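Local structure of beta-1,4-galactanase (1HJS) at residues A[162-167]-A[173-178]; A[194-197]-A[202-205]. The protein hydrolyses the beta-1,4-galactosidic linkages of type I arabinogalactans, as a family 53 glycoside hydrolase of clan GH-A. All coordinates share one frame; numbering follows the deposited sequence.

Contact 1 (A[162-167]-A[173-178]); sequences WGIKDS and PKIMIH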
# COMPACT_ATOMS: atom_id res chain seq x y z
N TRP A 162 3.19 15.28 11.43
CA TRP A 162 4.26 15.94 12.16
C TRP A 162 5.08 15.00 13.03
O TRP A 162 6.17 15.34 13.45
CB TRP A 162 3.70 17.12 12.96
CG TRP A 162 3.48 18.27 12.04
CD1 TRP A 162 2.37 18.53 11.29
CD2 TRP A 162 4.46 19.24 11.64
NE1 TRP A 162 2.60 19.59 10.44
CE2 TRP A 162 3.88 20.04 10.64
CE3 TRP A 162 5.78 19.50 12.03
CZ2 TRP A 162 4.56 21.09 10.02
CZ3 TRP A 162 6.47 20.55 11.42
CH2 TRP A 162 5.86 21.33 10.42
N GLY A 163 4.54 13.81 13.29
CA GLY A 163 5.30 12.84 14.05
C GLY A 163 6.46 12.43 13.15
O GLY A 163 7.55 12.11 13.62
N ILE A 164 6.21 12.45 11.85
CA ILE A 164 7.23 12.11 10.86
C ILE A 164 8.18 13.29 10.69
O ILE A 164 9.41 13.14 10.75
CB ILE A 164 6.61 11.80 9.48
CG1 ILE A 164 5.72 10.55 9.56
CG2 ILE A 164 7.70 11.60 8.44
CD1 ILE A 164 6.47 9.31 9.97
N LYS A 165 7.61 14.47 10.47
CA LYS A 165 8.38 15.69 10.27
C LYS A 165 9.30 16.05 11.44
O LYS A 165 10.38 16.62 11.24
CB LYS A 165 7.44 16.86 9.97
CG LYS A 165 6.72 16.73 8.63
CD LYS A 165 5.66 17.81 8.45
CE LYS A 165 4.88 17.63 7.16
NZ LYS A 165 5.72 17.83 5.94
N ASP A 166 8.89 15.72 12.66
CA ASP A 166 9.71 16.02 13.84
C ASP A 166 10.70 14.90 14.18
O ASP A 166 11.47 15.02 15.13
CB ASP A 166 8.84 16.29 15.07
CG ASP A 166 8.05 17.58 14.97
OD1 ASP A 166 8.41 18.44 14.14
OD2 ASP A 166 7.08 17.75 15.73
N SER A 167 10.67 13.82 13.40
CA SER A 167 11.56 12.69 13.66
C SER A 167 12.97 12.92 13.15
O SER A 167 13.25 13.91 12.47
CB SER A 167 11.00 11.42 13.00
OG SER A 167 11.21 11.45 11.60
N PRO A 173 10.91 10.92 4.55
CA PRO A 173 10.16 10.17 3.54
C PRO A 173 9.05 11.05 2.99
O PRO A 173 8.73 12.09 3.58
CB PRO A 173 9.58 9.01 4.34
CG PRO A 173 9.23 9.70 5.64
CD PRO A 173 10.46 10.55 5.91
N LYS A 174 8.48 10.65 1.86
CA LYS A 174 7.36 11.38 1.31
C LYS A 174 6.18 10.89 2.15
O LYS A 174 6.08 9.70 2.44
CB LYS A 174 7.15 11.02 -0.16
CG LYS A 174 8.23 11.58 -1.08
CD LYS A 174 8.02 11.15 -2.52
CE LYS A 174 9.07 11.76 -3.44
NZ LYS A 174 8.95 11.24 -4.84
N ILE A 175 5.31 11.81 2.56
CA ILE A 175 4.16 11.43 3.38
C ILE A 175 2.95 11.19 2.50
O ILE A 175 2.56 12.04 1.69
CB ILE A 175 3.87 12.51 4.43
CG1 ILE A 175 5.08 12.67 5.35
CG2 ILE A 175 2.64 12.12 5.25
CD1 ILE A 175 4.98 13.82 6.32
N MET A 176 2.33 10.02 2.66
CA MET A 176 1.18 9.65 1.84
C MET A 176 -0.11 9.38 2.60
O MET A 176 -0.10 8.86 3.71
CB MET A 176 1.53 8.40 1.03
CG MET A 176 0.34 7.76 0.32
SD MET A 176 0.76 6.15 -0.36
CE MET A 176 1.72 6.63 -1.78
N ILE A 177 -1.22 9.76 1.98
CA ILE A 177 -2.55 9.51 2.51
C ILE A 177 -3.09 8.50 1.50
O ILE A 177 -3.03 8.72 0.29
CB ILE A 177 -3.43 10.77 2.55
CG1 ILE A 177 -2.97 11.67 3.70
CG2 ILE A 177 -4.89 10.39 2.74
CD1 ILE A 177 -3.71 13.01 3.79
N HIS A 178 -3.60 7.39 2.02
CA HIS A 178 -4.08 6.29 1.19
C HIS A 178 -5.56 5.96 1.35
O HIS A 178 -6.01 5.62 2.45
CB HIS A 178 -3.23 5.05 1.51
CG HIS A 178 -3.71 3.78 0.88
ND1 HIS A 178 -3.41 2.54 1.39
CD2 HIS A 178 -4.46 3.56 -0.23
CE1 HIS A 178 -3.96 1.60 0.63
NE2 HIS A 178 -4.60 2.20 -0.36
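Ile175, at the start of strand 174-179, sends its side chain outward to the last turn of helix 150-165, where Ile164 and Lys165 receive it. Its far methyl does most of the touching: CD1 of Ile175 lies 4.1 Å from CB of Ile164 and 3.9 Å from CE of Lys165. The extended chi2 of 173° carries CD1 away from the strand backbone and lets it reach between the two helix residues. Ile164 meets the proline with its short branch, CG2. With chi1 at -64°, CG1 lies beside the backbone N and CG2 opposite it, and CG2 rests against Pro173, 3.7 Å from CG and 3.9 Å from CD of that proline, meeting the ring at a slant. The compact proline ring offers a nonpolar surface just before the strand. No hydrogen bond joins the segments.

This is the packing of a TIM barrel, in which the outward-facing residues of a parallel strand meet the helix that precedes it. Branched aliphatic residues suit that layer, since they fill it without leaving polar groups to satisfy. Val130 of the adjacent strand 129-132 and Thr113 of helix 102-122 also touch Ile164, which is buried.

Lys165 stands at the margin and contributes its hydrocarbon chain, which crosses Ile175 at about a right angle. CD of Lys165 also lies 3.5 Å above the plane of the Trp162 ring, over its centre, so the aliphatic part of the lysine touches both an indole and a methyl group. As the helix runs out, O of Ile164 accepts from both N and OG of Ser167; the short serine side chain can turn back to this carbonyl, and its hydroxyl, 2.6 Å from O of Ile164, comes in the carbonyl plane on a lone pair.

Contact 2 (A[194-197]-A[202-205]); sequences NVLK and ELSD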
# COMPACT_ATOMS: atom_id res chain seq x y z
N ASN A 194 -13.54 17.44 2.34
CA ASN A 194 -13.99 17.60 3.72
C ASN A 194 -12.87 17.58 4.75
O ASN A 194 -12.96 18.25 5.78
CB ASN A 194 -15.03 16.53 4.05
CG ASN A 194 -16.39 16.84 3.45
OD1 ASN A 194 -16.98 17.87 3.76
ND2 ASN A 194 -16.88 15.96 2.58
N VAL A 195 -11.82 16.82 4.48
CA VAL A 195 -10.70 16.77 5.40
C VAL A 195 -9.89 18.06 5.35
O VAL A 195 -9.55 18.64 6.38
CB VAL A 195 -9.78 15.57 5.08
CG1 VAL A 195 -8.48 15.68 5.87
CG2 VAL A 195 -10.49 14.27 5.43
N LEU A 196 -9.60 18.53 4.14
CA LEU A 196 -8.80 19.74 3.95
C LEU A 196 -9.49 21.04 4.34
O LEU A 196 -8.82 22.02 4.67
CB LEU A 196 -8.31 19.82 2.50
CG LEU A 196 -7.32 18.71 2.11
CD1 LEU A 196 -7.02 18.78 0.62
CD2 LEU A 196 -6.04 18.86 2.92
N LYS A 197 -10.82 21.06 4.30
CA LYS A 197 -11.55 22.28 4.64
C LYS A 197 -11.51 22.56 6.15
O LYS A 197 -11.90 23.64 6.59
CB LYS A 197 -13.01 22.17 4.17
CG LYS A 197 -13.81 21.10 4.87
CD LYS A 197 -15.18 20.89 4.23
CE LYS A 197 -16.09 22.09 4.41
NZ LYS A 197 -17.46 21.81 3.85
N GLU A 202 -2.99 20.63 6.52
CA GLU A 202 -2.78 21.48 5.36
C GLU A 202 -2.25 20.66 4.20
O GLU A 202 -1.68 19.59 4.40
CB GLU A 202 -1.76 22.58 5.68
CG GLU A 202 -2.15 23.48 6.83
CD GLU A 202 -1.20 24.65 6.97
OE1 GLU A 202 -1.14 25.48 6.04
OE2 GLU A 202 -0.51 24.74 8.00
N LEU A 203 -2.44 21.16 2.98
CA LEU A 203 -1.96 20.46 1.80
C LEU A 203 -0.46 20.24 1.90
O LEU A 203 0.05 19.23 1.42
CB LEU A 203 -2.26 21.27 0.53
CG LEU A 203 -3.47 20.83 -0.31
CD1 LEU A 203 -3.50 21.64 -1.59
CD2 LEU A 203 -3.39 19.35 -0.62
N SER A 204 0.23 21.18 2.53
CA SER A 204 1.68 21.09 2.69
C SER A 204 2.10 20.03 3.70
O SER A 204 3.29 19.70 3.80
CB SER A 204 2.25 22.44 3.12
OG SER A 204 1.77 22.82 4.39
N ASP A 205 1.15 19.48 4.45
CA ASP A 205 1.48 18.46 5.45
C ASP A 205 1.77 17.09 4.86
O ASP A 205 2.37 16.25 5.52
CB ASP A 205 0.37 18.34 6.51
CG ASP A 205 0.32 19.53 7.45
OD1 ASP A 205 1.38 20.10 7.77
OD2 ASP A 205 -0.79 19.89 7.90
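Leu196 and Leu203 meet methyl to methyl, CD1 of Leu196 standing 3.9 Å from CD2 of Leu203, while the two side chains cross at about a right angle. Leu196 belongs to the last turn of helix 185-196 and takes a relaxed leucine conformation: CG is anti to the carbonyl carbon, chi1 -66°, and chi2 is extended. The side chain leaves the helix toward the other segment, and this rotamer turns CD1 to Leu203 and CD2 to the backbone of Glu202, with CD2 of Leu196 4.4 Å from C of Glu202. Leu203 is less comfortable. Its chi1 of -101° is well displaced from the staggered value near -60°, and its end leans closer to Leu196 than its base does. Trp237 of helix 223-237 touches both leucines, so the pair is packed against the next helix of the barrel.

The short 3-10 turn bearing Leu203 is closed by its own polar groups. N of Glu202 gives an almost straight bond to OD2 of Asp205, 2.7 Å long, which arrives from above the carboxylate plane, and N of Asp205 returns a bond to O of Glu202, 2.8 Å away. An aspartate suits this place because its short side chain can reach back to the start of the turn. OD2 of Asp205 is also hydrogen-bonded to ND1 of His158 on helix 150-165, so two bonds hold it. No hydrogen bond crosses the contact, which rests mainly on methyl packing, without direction, whereas the hydrogen bonds inside the turn probably help to set where Leu203 stands.

How the contacts relate
Along the chain, helix 150-165 comes first, and contact 1 closes the short loop that turns it into strand 174-179. Helix 185-196 follows, and contact 2 closes the next such loop, on the way to strand 208-212. The two contacts are therefore in series, neither nested nor crossed: both fasten a helix end to what comes next in the alternating helices and strands of the barrel. Their centres are about 14 Å apart, yet they touch. NE1 of Trp162 probably hydrogen-bonds to OD1 of Asp205, 3.0 Å away, and Lys165 and Ile175 pack against O of Asp205, joining the turn of 202-205 to both segments of contact 1.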